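Local coordinates for protein histidinol-phosphatase (Listeria monocytogenes serotype 4b str. H7858, PDB 6NLR) that probably hydrolyses L-histidinol phosphate to L-histidinol and inorganic phosphate in histidine biosynthesis, using a trinuclear metal centre, at residues Gly5-Glu10 / Tyr35-His40; Met23-Ile28 / Lys80-Asp85; His123-Gln128 / Gln147-Phe152; Gln165-Asp170 / Lys215-Glu220. All blocks are in the same frame, centred on the assembly; numbering follows the deposited sequence. Where two conformers were deposited one is given.

Contact 1 of 4, residues Gly5-Glu10 / Tyr35-His40; sequences GHTHTE and YSIVEH. With CO (cobalt (II) ion), chain F; MN (manganese (II) ion), chain D.
Thr7, the residue most extensively covered in this contact, engages Ser36 through both side chain and backbone. With chi1 at 74°, OG1 lies between the backbone N and the carbonyl carbon, and from there it donates to Ser36 O over 2.7 Å, tilted out of the carbonyl plane; Thr7 N adds a weak bond to the same oxygen. The methyl CG2 of Thr7 rests over one face of Tyr35, 4.1 Å from the ring centroid, as a CH-pi contact. A water donates to Thr7 OG1 and His8 O and also meets Tyr35 OH. Thr7 O accepts Val38 N at 3.0 Å, while Val38 CG2 packs on His6 CA. The segments lie on strands 3-7 and 34-40 of a beta-alpha-beta unit in the PHP domain and on the loop after the first; metal-binding histidines lie at or just past the C-terminal ends of both. His8 NE2 binds the cobalt ion at 2.2 Å. On the other side of its ring, His8 ND1 donates to Glu39 OE2 (2.9 Å, 159°), meeting that oxygen from above the carboxylate plane. His40 N reaches OE2 from the same face, and OE1 offers its anti lone pair to Thr9 OG1 (2.6 Å). Glu39 is thereby a second-shell residue that fixes the rotation of the His8 imidazole. His8 CE1 also lies over one face of His40, making an offset stack with planes 17° apart. His40 NE2 binds a manganese ion together with His14 and His260, whereas His6 NE2, Glu93 and Asp258 join His8 on the cobalt.

Contact 2 of 4, residues Met23-Ile28 / Lys80-Asp85; sequences MVLKAI and KKYASD
Val24 turns CG1 away from its own backbone N (chi1 159°) and onto Tyr82, whose chi1 of -69° places the ring beside its backbone N and swings it against helix 20-29. The methyl lies over a ring face, 4.1 Å from the Tyr82 centroid and 27° off the normal, in a CH-pi contact. Two further branches of the helix meet the same ring at nearly right angles to its long direction. Ile28 CD1 touches Tyr82 CD1 at 3.7 Å, and Leu25 CD2 approaches Tyr82 CE1 at 3.6 Å, with CG and CD1 of the leucine near the hydroxyl. On the ring face opposite Val24 lies Lys81 CG, 3.7 Å above the plane, so the tyrosine is sandwiched between the helix and the aliphatic part of its neighbour in sequence. Tyr82 is the first residue to leave helical geometry after helix 68-81. The chain then turns, with Asp85 N bonded to Tyr82 O at 2.9 Å, and Asp85 CB comes back to Ile28 CD1 at 3.6 Å. The contact thus joins the end of helix 68-81, and the loop leading to strand 87-95, to the flank of the helix in the first beta-alpha-beta unit. Beyond the two segments, Glu21 of helix 20-29 adds polar links, accepting a hydrogen bond from Tyr82 OH and forming a salt bridge with Lys81 NZ. Between the two segments themselves the contact rests on apolar packing, so it depends on how closely the methyl groups fit the tyrosine ring.

Contact 3 of 4, residues His123-Gln128 / Gln147-Phe152; sequences HFLEGQ and QFYGGF. With MN (manganese (II) ion), chain E.
A glycine backbone serves as the face partner of an aromatic ring here: Gly127 CA lies 3.7 Å from the centroid of Phe148, only 13° off the ring normal, in a CH-pi contact. Gly127 C is also over that face, offset toward the rim. Phe148 reaches across from the last turn of helix 138-149 because its CG lies anti to the backbone N (chi1 -176°), which lays the ring along the strand backbone. At the rim of Phe148, in its plane, Gln128 NE2 stands 3.5 Å from CD1, its amide turned 65° from the ring. Tyr149 completes the cluster. Phe148 CD2 sits 3.6 Å above the centre of the Tyr149 ring, and Tyr149 OH lies 2.6 Å from Glu126 O, a weak hydrogen bond at most, since its proton may go to another acceptor. Leu125 CD1 packs on Tyr149 CE2 at 4.3 Å. The contact fastens the end of helix 138-149 to the far end of strand 117-127, just before the antiparallel partner 130-133. At the start of the same segment His123 NE2 binds a manganese ion at 2.1 Å, together with Glu93 and His181, and Asp95 accepts from His123 ND1. The chemistry across the interface is mainly that of aromatic rings against backbone atoms of Glu126 and Gly127, so the hold depends on close fit of Phe148 and Tyr149 to the strand more than on strong polar bonds.

Contact 4 of 4, residues Gln165-Asp170 / Lys215-Glu220; sequences QSIEAD and KKRDYE
Arg217 comes from the last turn of helix 201-217, which ends at Asp218 in a Schellman motif, and meets the carboxy-terminal end of helix 152-168. Ile167 O receives two weak, bent hydrogen bonds from one guanidinium: 3.2 Å from Arg217 NE and 3.1 Å from Arg217 NH2, both at 128°. NH2 also lies 2.9 Å from Glu168 O, which stands at the guanidinium edge, near its plane. Bends at chi2 and chi3 carry the arginine to this helix end, where the carbonyls probably help to stabilise its charge, although Lys175 shares that end. Beside it, Tyr219 CE2 packs on Ile167 CG2 at 4.0 Å, the two side chains running past each other in opposite directions. In the next layer the Tyr219 ring lies with one face against Arg217 CB, which probably helps to hold the arginine. Further out, Lys175 NZ bonds to Tyr219 OH and to the carbonyls of Ser166 and Ala169, tying the tyrosine to the same helix end. Ile167 also packs on Ile210, Leu213 and Val214, earlier in Arg217's own helix. Tyr219 OH stands over the centre of the Arg217 guanidinium, 3.3 Å above its plane.

In the fold
Contacts 1 and 3 both reach the same sheet of the PHP domain and contribute ligands to the trinuclear centre: His6, His8 and His40 come from contact 1, His123 from contact 3. Although their centres lie 28 Å apart, His40 CE1 and His123 CE1 approach to 4.2 Å, and one water binds both the cobalt and a manganese. A sulfate, perhaps marking the phosphate site, sits about 3 Å from the His8 side chain. Contact 2 backs contact 1 from outside, centres 13 Å apart, with Val24 CG2 3.8 Å from Tyr35 CE1. Contact 4 touches none of the others; its nearest atoms are about 7 Å from contact 3 and 8 Å from contact 1.

Contact 1 of 4, residues Gly5-Glu10 / Tyr35-His40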
# COMPACT_ATOMS: atom_id res chain seq x y z
N GLY A 5 5.65 -7.62 -5.61
CA GLY A 5 5.72 -7.52 -4.15
C GLY A 5 4.39 -7.11 -3.54
O GLY A 5 4.39 -6.90 -2.31
N HIS A 6 3.30 -7.03 -4.30
CA HIS A 6 2.04 -6.45 -3.76
C HIS A 6 0.79 -7.00 -4.49
O HIS A 6 0.37 -6.42 -5.52
CB HIS A 6 2.16 -4.92 -3.79
CG HIS A 6 1.14 -4.20 -2.98
ND1 HIS A 6 1.33 -2.90 -2.57
CD2 HIS A 6 -0.10 -4.55 -2.57
CE1 HIS A 6 0.26 -2.49 -1.92
NE2 HIS A 6 -0.63 -3.48 -1.90
N THR A 7 0.17 -8.04 -3.93
CA THR A 7 -1.09 -8.62 -4.47
C THR A 7 -2.06 -8.94 -3.34
O THR A 7 -1.62 -9.14 -2.18
CB THR A 7 -0.83 -9.88 -5.31
OG1 THR A 7 -0.50 -10.96 -4.44
CG2 THR A 7 0.27 -9.65 -6.32
N HIS A 8 -3.33 -9.03 -3.72
CA HIS A 8 -4.49 -9.30 -2.84
C HIS A 8 -5.20 -10.56 -3.33
O HIS A 8 -4.77 -11.14 -4.35
CB HIS A 8 -5.37 -8.03 -2.79
CG HIS A 8 -4.65 -6.89 -2.14
ND1 HIS A 8 -4.58 -6.76 -0.77
CD2 HIS A 8 -3.92 -5.88 -2.66
CE1 HIS A 8 -3.87 -5.67 -0.47
NE2 HIS A 8 -3.43 -5.14 -1.62
N THR A 9 -6.27 -10.96 -2.63
CA THR A 9 -6.90 -12.30 -2.74
C THR A 9 -8.41 -12.18 -2.58
O THR A 9 -8.91 -11.05 -2.38
CB THR A 9 -6.35 -13.23 -1.66
OG1 THR A 9 -6.83 -12.82 -0.37
CG2 THR A 9 -4.84 -13.25 -1.62
N GLU A 10 -9.10 -13.32 -2.61
CA GLU A 10 -10.55 -13.43 -2.30
C GLU A 10 -10.81 -13.03 -0.84
O GLU A 10 -11.97 -12.79 -0.52
CB GLU A 10 -11.10 -14.82 -2.63
CG GLU A 10 -10.56 -15.96 -1.76
CD GLU A 10 -9.21 -16.57 -2.17
OE1 GLU A 10 -8.47 -15.96 -3.00
OE2 GLU A 10 -8.88 -17.64 -1.63
N TYR A 35 6.45 -13.71 -6.05
CA TYR A 35 5.06 -13.23 -5.91
C TYR A 35 4.70 -13.16 -4.43
O TYR A 35 4.77 -14.21 -3.76
CB TYR A 35 4.18 -14.17 -6.73
CG TYR A 35 2.72 -13.80 -6.85
CD1 TYR A 35 1.83 -14.12 -5.84
CD2 TYR A 35 2.22 -13.21 -7.99
CE1 TYR A 35 0.48 -13.86 -5.95
CE2 TYR A 35 0.87 -12.91 -8.11
CZ TYR A 35 -0.00 -13.25 -7.09
OH TYR A 35 -1.34 -13.01 -7.19
N SER A 36 4.33 -11.97 -3.94
CA SER A 36 3.94 -11.75 -2.53
C SER A 36 2.43 -11.53 -2.44
O SER A 36 1.86 -10.64 -3.11
CB SER A 36 4.72 -10.61 -1.91
OG SER A 36 6.09 -10.97 -1.74
N ILE A 37 1.80 -12.36 -1.61
CA ILE A 37 0.41 -12.21 -1.16
C ILE A 37 0.46 -11.40 0.13
O ILE A 37 0.94 -11.95 1.15
CB ILE A 37 -0.25 -13.57 -0.96
CG1 ILE A 37 -0.20 -14.40 -2.24
CG2 ILE A 37 -1.68 -13.37 -0.46
CD1 ILE A 37 -0.47 -15.86 -2.02
N VAL A 38 0.03 -10.15 0.06
CA VAL A 38 0.07 -9.22 1.21
C VAL A 38 -1.34 -8.66 1.40
O VAL A 38 -1.61 -7.48 1.07
CB VAL A 38 1.18 -8.16 1.03
CG1 VAL A 38 2.54 -8.79 1.29
CG2 VAL A 38 1.16 -7.52 -0.35
N GLU A 39 -2.22 -9.50 1.91
CA GLU A 39 -3.64 -9.15 2.11
C GLU A 39 -3.74 -8.07 3.19
O GLU A 39 -2.87 -8.02 4.11
CB GLU A 39 -4.44 -10.39 2.46
CG GLU A 39 -5.92 -10.14 2.35
CD GLU A 39 -6.31 -9.49 1.03
OE1 GLU A 39 -6.47 -10.23 0.05
OE2 GLU A 39 -6.40 -8.25 1.00
N HIS A 40 -4.76 -7.22 3.12
CA HIS A 40 -5.03 -6.20 4.17
C HIS A 40 -5.17 -6.86 5.54
O HIS A 40 -6.02 -7.76 5.69
CB HIS A 40 -6.29 -5.44 3.84
CG HIS A 40 -6.16 -4.68 2.58
ND1 HIS A 40 -5.40 -3.53 2.51
CD2 HIS A 40 -6.70 -4.89 1.37
CE1 HIS A 40 -5.47 -3.05 1.29
NE2 HIS A 40 -6.26 -3.87 0.57
CO CO F . -2.70 -3.07 -1.61
MN MN D . -7.16 -3.43 -1.32
O HOH W 1 -2.55 -12.60 -4.75
O HOH W 2 -2.48 -0.87 -1.49

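Contact 2 of 4, residues Met23-Ile28 / Lys80-Asp85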
# COMPACT_ATOMS: atom_id res chain seq x y z
N MSE A 23 -5.05 -16.01 -10.04
CA MSE A 23 -4.11 -14.91 -10.11
C MSE A 23 -2.68 -15.46 -10.22
O MSE A 23 -1.88 -14.98 -11.04
CB MSE A 23 -4.29 -13.98 -8.90
CG MSE A 23 -5.68 -13.39 -8.81
SE MSE A 23 -5.93 -12.37 -7.16
CE MSE A 23 -4.62 -10.95 -7.43
N VAL A 24 -2.37 -16.50 -9.45
CA VAL A 24 -1.04 -17.09 -9.45
C VAL A 24 -0.78 -17.73 -10.82
O VAL A 24 0.32 -17.55 -11.35
CB VAL A 24 -0.88 -18.08 -8.28
CG1 VAL A 24 0.25 -19.08 -8.50
CG2 VAL A 24 -0.69 -17.31 -6.98
N LEU A 25 -1.76 -18.44 -11.38
CA LEU A 25 -1.62 -19.09 -12.71
C LEU A 25 -1.34 -18.00 -13.76
O LEU A 25 -0.51 -18.24 -14.67
CB LEU A 25 -2.87 -19.91 -13.05
CG LEU A 25 -2.98 -21.26 -12.34
CD1 LEU A 25 -4.41 -21.84 -12.47
CD2 LEU A 25 -1.95 -22.25 -12.90
N LYS A 26 -1.99 -16.84 -13.66
CA LYS A 26 -1.75 -15.72 -14.60
C LYS A 26 -0.33 -15.17 -14.40
O LYS A 26 0.34 -14.91 -15.39
CB LYS A 26 -2.79 -14.61 -14.43
CG LYS A 26 -2.70 -13.51 -15.47
CD LYS A 26 -3.09 -13.96 -16.83
CE LYS A 26 -3.02 -12.84 -17.85
NZ LYS A 26 -3.55 -13.31 -19.16
N ALA A 27 0.11 -14.98 -13.16
CA ALA A 27 1.48 -14.51 -12.87
C ALA A 27 2.49 -15.47 -13.52
O ALA A 27 3.46 -14.98 -14.13
CB ALA A 27 1.72 -14.31 -11.39
N ILE A 28 2.25 -16.79 -13.45
CA ILE A 28 3.19 -17.79 -14.03
C ILE A 28 3.18 -17.62 -15.56
O ILE A 28 4.25 -17.62 -16.16
CB ILE A 28 2.84 -19.21 -13.58
CG1 ILE A 28 3.04 -19.36 -12.07
CG2 ILE A 28 3.60 -20.27 -14.40
CD1 ILE A 28 2.42 -20.60 -11.48
N LYS A 80 2.81 -23.87 -1.61
CA LYS A 80 3.39 -25.22 -1.82
C LYS A 80 2.98 -25.74 -3.20
O LYS A 80 3.81 -26.37 -3.87
CB LYS A 80 2.93 -26.19 -0.73
CG LYS A 80 3.49 -25.86 0.65
CD LYS A 80 3.41 -27.01 1.61
CE LYS A 80 3.90 -26.60 2.99
NZ LYS A 80 2.76 -26.13 3.81
N LYS A 81 1.72 -25.51 -3.60
CA LYS A 81 1.20 -26.11 -4.85
C LYS A 81 2.04 -25.63 -6.03
O LYS A 81 2.27 -26.43 -6.91
CB LYS A 81 -0.28 -25.77 -5.07
CG LYS A 81 -0.89 -26.37 -6.32
CD LYS A 81 -2.37 -26.22 -6.37
CE LYS A 81 -3.01 -27.01 -7.49
NZ LYS A 81 -4.49 -26.88 -7.45
N TYR A 82 2.47 -24.37 -6.03
CA TYR A 82 3.13 -23.73 -7.20
C TYR A 82 4.61 -23.45 -6.94
O TYR A 82 5.21 -22.75 -7.74
CB TYR A 82 2.37 -22.46 -7.58
CG TYR A 82 1.02 -22.79 -8.15
CD1 TYR A 82 0.90 -23.31 -9.43
CD2 TYR A 82 -0.12 -22.67 -7.38
CE1 TYR A 82 -0.33 -23.66 -9.95
CE2 TYR A 82 -1.36 -23.01 -7.88
CZ TYR A 82 -1.46 -23.51 -9.16
OH TYR A 82 -2.69 -23.86 -9.63
N ALA A 83 5.19 -24.03 -5.89
CA ALA A 83 6.60 -23.80 -5.50
C ALA A 83 7.54 -24.11 -6.68
O ALA A 83 8.52 -23.38 -6.84
CB ALA A 83 6.96 -24.60 -4.27
N SER A 84 7.26 -25.10 -7.52
CA SER A 84 8.16 -25.45 -8.64
C SER A 84 8.10 -24.38 -9.74
O SER A 84 9.03 -24.33 -10.52
CB SER A 84 7.91 -26.85 -9.17
OG SER A 84 6.64 -26.93 -9.78
N ASP A 85 7.08 -23.52 -9.77
CA ASP A 85 6.91 -22.50 -10.84
C ASP A 85 7.21 -21.07 -10.34
O ASP A 85 7.59 -20.24 -11.16
CB ASP A 85 5.48 -22.50 -11.36
CG ASP A 85 5.02 -23.83 -11.93
OD1 ASP A 85 5.42 -24.13 -13.06
OD2 ASP A 85 4.22 -24.52 -11.24

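Contact 3 of 4, residues His123-Gln128 / Gln147-Phe152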
# COMPACT_ATOMS: atom_id res chain seq x y z
N HIS A 123 -3.40 4.56 4.80
CA HIS A 123 -4.70 4.64 4.07
C HIS A 123 -5.68 5.60 4.76
O HIS A 123 -6.68 5.96 4.12
CB HIS A 123 -5.38 3.27 3.93
CG HIS A 123 -4.61 2.25 3.16
ND1 HIS A 123 -4.24 1.04 3.71
CD2 HIS A 123 -4.13 2.24 1.90
CE1 HIS A 123 -3.58 0.33 2.82
NE2 HIS A 123 -3.47 1.05 1.72
N PHE A 124 -5.43 5.97 6.02
CA PHE A 124 -6.36 6.78 6.84
C PHE A 124 -5.60 7.92 7.51
O PHE A 124 -4.49 7.72 8.02
CB PHE A 124 -7.03 5.91 7.91
CG PHE A 124 -7.92 4.82 7.39
CD1 PHE A 124 -9.24 5.08 7.07
CD2 PHE A 124 -7.45 3.51 7.28
CE1 PHE A 124 -10.07 4.06 6.62
CE2 PHE A 124 -8.27 2.50 6.80
CZ PHE A 124 -9.57 2.78 6.47
N LEU A 125 -6.21 9.10 7.50
CA LEU A 125 -5.73 10.30 8.24
C LEU A 125 -6.87 10.82 9.09
O LEU A 125 -8.04 10.58 8.75
CB LEU A 125 -5.38 11.40 7.24
CG LEU A 125 -4.05 11.30 6.54
CD1 LEU A 125 -3.93 12.45 5.54
CD2 LEU A 125 -2.93 11.31 7.56
N GLU A 126 -6.53 11.55 10.14
CA GLU A 126 -7.51 12.37 10.88
C GLU A 126 -8.17 13.33 9.89
O GLU A 126 -7.44 13.99 9.11
CB GLU A 126 -6.85 13.13 12.03
CG GLU A 126 -7.66 14.32 12.46
CD GLU A 126 -7.43 14.81 13.87
OE1 GLU A 126 -6.40 14.39 14.47
OE2 GLU A 126 -8.26 15.59 14.35
N GLY A 127 -9.50 13.41 9.92
CA GLY A 127 -10.25 14.33 9.06
C GLY A 127 -11.53 14.76 9.71
O GLY A 127 -11.63 14.69 10.96
N GLN A 128 -12.48 15.18 8.90
CA GLN A 128 -13.75 15.77 9.37
C GLN A 128 -14.54 14.65 10.04
O GLN A 128 -14.91 13.68 9.33
CB GLN A 128 -14.47 16.41 8.19
CG GLN A 128 -15.67 17.25 8.59
CD GLN A 128 -15.34 18.45 9.43
OE1 GLN A 128 -16.10 18.82 10.33
NE2 GLN A 128 -14.23 19.10 9.15
N GLN A 147 -10.71 19.35 2.33
CA GLN A 147 -11.40 20.49 2.97
C GLN A 147 -10.94 20.61 4.43
O GLN A 147 -10.82 21.75 4.90
CB GLN A 147 -12.91 20.32 2.82
CG GLN A 147 -13.40 20.68 1.43
CD GLN A 147 -14.89 20.51 1.28
OE1 GLN A 147 -15.49 20.95 0.30
NE2 GLN A 147 -15.52 19.92 2.28
N PHE A 148 -10.68 19.50 5.11
CA PHE A 148 -10.25 19.51 6.53
C PHE A 148 -8.89 20.21 6.65
O PHE A 148 -8.75 21.06 7.58
CB PHE A 148 -10.20 18.09 7.11
CG PHE A 148 -9.85 18.01 8.57
CD1 PHE A 148 -10.82 18.23 9.54
CD2 PHE A 148 -8.57 17.66 8.98
CE1 PHE A 148 -10.50 18.11 10.88
CE2 PHE A 148 -8.25 17.55 10.32
CZ PHE A 148 -9.22 17.78 11.28
N TYR A 149 -7.93 19.88 5.77
CA TYR A 149 -6.53 20.37 5.85
C TYR A 149 -6.39 21.73 5.17
O TYR A 149 -5.41 22.41 5.49
CB TYR A 149 -5.54 19.31 5.38
CG TYR A 149 -5.38 18.20 6.39
CD1 TYR A 149 -4.73 18.40 7.59
CD2 TYR A 149 -5.96 16.96 6.16
CE1 TYR A 149 -4.63 17.39 8.53
CE2 TYR A 149 -5.85 15.93 7.08
CZ TYR A 149 -5.19 16.15 8.27
OH TYR A 149 -5.12 15.14 9.18
N GLY A 150 -7.35 22.13 4.35
CA GLY A 150 -7.41 23.46 3.73
C GLY A 150 -7.07 23.48 2.24
O GLY A 150 -7.00 24.55 1.71
N GLY A 151 -6.87 22.33 1.60
CA GLY A 151 -6.58 22.28 0.16
C GLY A 151 -5.72 21.09 -0.20
O GLY A 151 -5.26 20.37 0.70
N PHE A 152 -5.52 20.89 -1.49
CA PHE A 152 -4.87 19.67 -2.02
C PHE A 152 -3.44 19.59 -1.48
O PHE A 152 -3.04 18.50 -1.03
CB PHE A 152 -4.92 19.61 -3.54
CG PHE A 152 -4.49 18.27 -4.07
CD1 PHE A 152 -5.40 17.24 -4.18
CD2 PHE A 152 -3.16 18.04 -4.42
CE1 PHE A 152 -5.00 16.00 -4.67
CE2 PHE A 152 -2.76 16.81 -4.90
CZ PHE A 152 -3.67 15.78 -5.01
MN MN E . -2.84 0.16 -0.06
O HOH W 3 -3.97 1.72 -1.35
O HOH W 2 -2.48 -0.87 -1.49

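Contact 4 of 4, residues Gln165-Asp170 / Lys215-Glu220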
# COMPACT_ATOMS: atom_id res chain seq x y z
N GLN A 165 5.86 9.34 9.88
CA GLN A 165 5.54 8.65 11.16
C GLN A 165 5.58 7.13 10.97
O GLN A 165 6.13 6.44 11.86
CB GLN A 165 4.17 9.10 11.67
CG GLN A 165 4.17 10.48 12.30
CD GLN A 165 2.78 10.82 12.75
OE1 GLN A 165 1.81 10.71 12.01
NE2 GLN A 165 2.66 11.19 14.01
N SER A 166 5.03 6.61 9.87
CA SER A 166 5.06 5.14 9.59
C SER A 166 6.51 4.64 9.52
O SER A 166 6.82 3.56 10.04
CB SER A 166 4.26 4.79 8.35
OG SER A 166 4.99 5.05 7.15
N ILE A 167 7.41 5.42 8.92
CA ILE A 167 8.84 5.02 8.78
C ILE A 167 9.53 5.04 10.15
O ILE A 167 10.29 4.10 10.44
CB ILE A 167 9.55 5.92 7.76
CG1 ILE A 167 8.95 5.71 6.36
CG2 ILE A 167 11.05 5.68 7.78
CD1 ILE A 167 9.21 6.86 5.42
N GLU A 168 9.23 6.05 10.97
CA GLU A 168 9.86 6.25 12.30
C GLU A 168 9.33 5.21 13.29
O GLU A 168 10.01 4.94 14.23
CB GLU A 168 9.56 7.64 12.85
CG GLU A 168 10.22 8.77 12.08
CD GLU A 168 9.67 10.18 12.35
OE1 GLU A 168 8.49 10.32 12.82
OE2 GLU A 168 10.42 11.15 12.09
N ALA A 169 8.12 4.68 13.08
CA ALA A 169 7.39 3.89 14.10
C ALA A 169 8.19 2.65 14.54
O ALA A 169 8.76 1.95 13.69
CB ALA A 169 6.04 3.50 13.58
N ASP A 170 8.21 2.39 15.84
CA ASP A 170 8.67 1.11 16.45
C ASP A 170 7.47 0.16 16.48
O ASP A 170 6.65 0.29 17.39
CB ASP A 170 9.25 1.37 17.85
CG ASP A 170 9.30 0.15 18.77
OD1 ASP A 170 9.33 -0.99 18.22
OD2 ASP A 170 9.27 0.33 20.02
N LYS A 215 16.37 5.45 3.63
CA LYS A 215 17.75 4.96 3.41
C LYS A 215 18.42 4.64 4.77
O LYS A 215 19.03 3.56 4.91
CB LYS A 215 18.58 5.98 2.63
CG LYS A 215 20.01 5.52 2.33
CD LYS A 215 20.04 4.15 1.66
CE LYS A 215 21.44 3.70 1.28
NZ LYS A 215 21.35 2.44 0.51
N LYS A 216 18.33 5.55 5.72
CA LYS A 216 18.95 5.38 7.07
C LYS A 216 18.39 4.11 7.74
O LYS A 216 19.16 3.40 8.38
CB LYS A 216 18.68 6.63 7.89
CG LYS A 216 19.31 6.66 9.28
CD LYS A 216 18.46 7.42 10.29
CE LYS A 216 19.06 7.39 11.67
NZ LYS A 216 20.38 8.05 11.69
N ARG A 217 17.10 3.82 7.56
CA ARG A 217 16.44 2.64 8.19
C ARG A 217 16.70 1.37 7.37
O ARG A 217 16.34 0.28 7.85
CB ARG A 217 14.94 2.92 8.26
CG ARG A 217 14.51 3.87 9.37
CD ARG A 217 14.36 2.92 10.51
NE ARG A 217 13.20 3.22 11.27
CZ ARG A 217 12.79 2.54 12.31
NH1 ARG A 217 13.47 1.48 12.73
NH2 ARG A 217 11.68 2.93 12.93
N ASP A 218 17.29 1.49 6.18
CA ASP A 218 17.56 0.37 5.25
C ASP A 218 16.22 -0.25 4.81
O ASP A 218 16.13 -1.48 4.69
CB ASP A 218 18.46 -0.68 5.90
CG ASP A 218 19.20 -1.55 4.90
OD1 ASP A 218 19.64 -1.01 3.88
OD2 ASP A 218 19.36 -2.75 5.17
N TYR A 219 15.22 0.59 4.59
CA TYR A 219 13.88 0.19 4.12
C TYR A 219 13.89 0.18 2.59
O TYR A 219 14.88 0.60 1.95
CB TYR A 219 12.80 1.11 4.69
CG TYR A 219 12.45 0.93 6.15
CD1 TYR A 219 12.99 -0.08 6.94
CD2 TYR A 219 11.52 1.77 6.74
CE1 TYR A 219 12.62 -0.22 8.27
CE2 TYR A 219 11.15 1.65 8.06
CZ TYR A 219 11.72 0.66 8.84
OH TYR A 219 11.33 0.53 10.14
N GLU A 220 12.80 -0.28 2.00
CA GLU A 220 12.65 -0.23 0.53
C GLU A 220 11.26 0.31 0.22
O GLU A 220 10.47 0.51 1.17
CB GLU A 220 12.94 -1.61 -0.07
CG GLU A 220 12.04 -2.70 0.46
CD GLU A 220 12.31 -4.11 -0.06
OE1 GLU A 220 13.38 -4.31 -0.72
OE2 GLU A 220 11.46 -5.01 0.21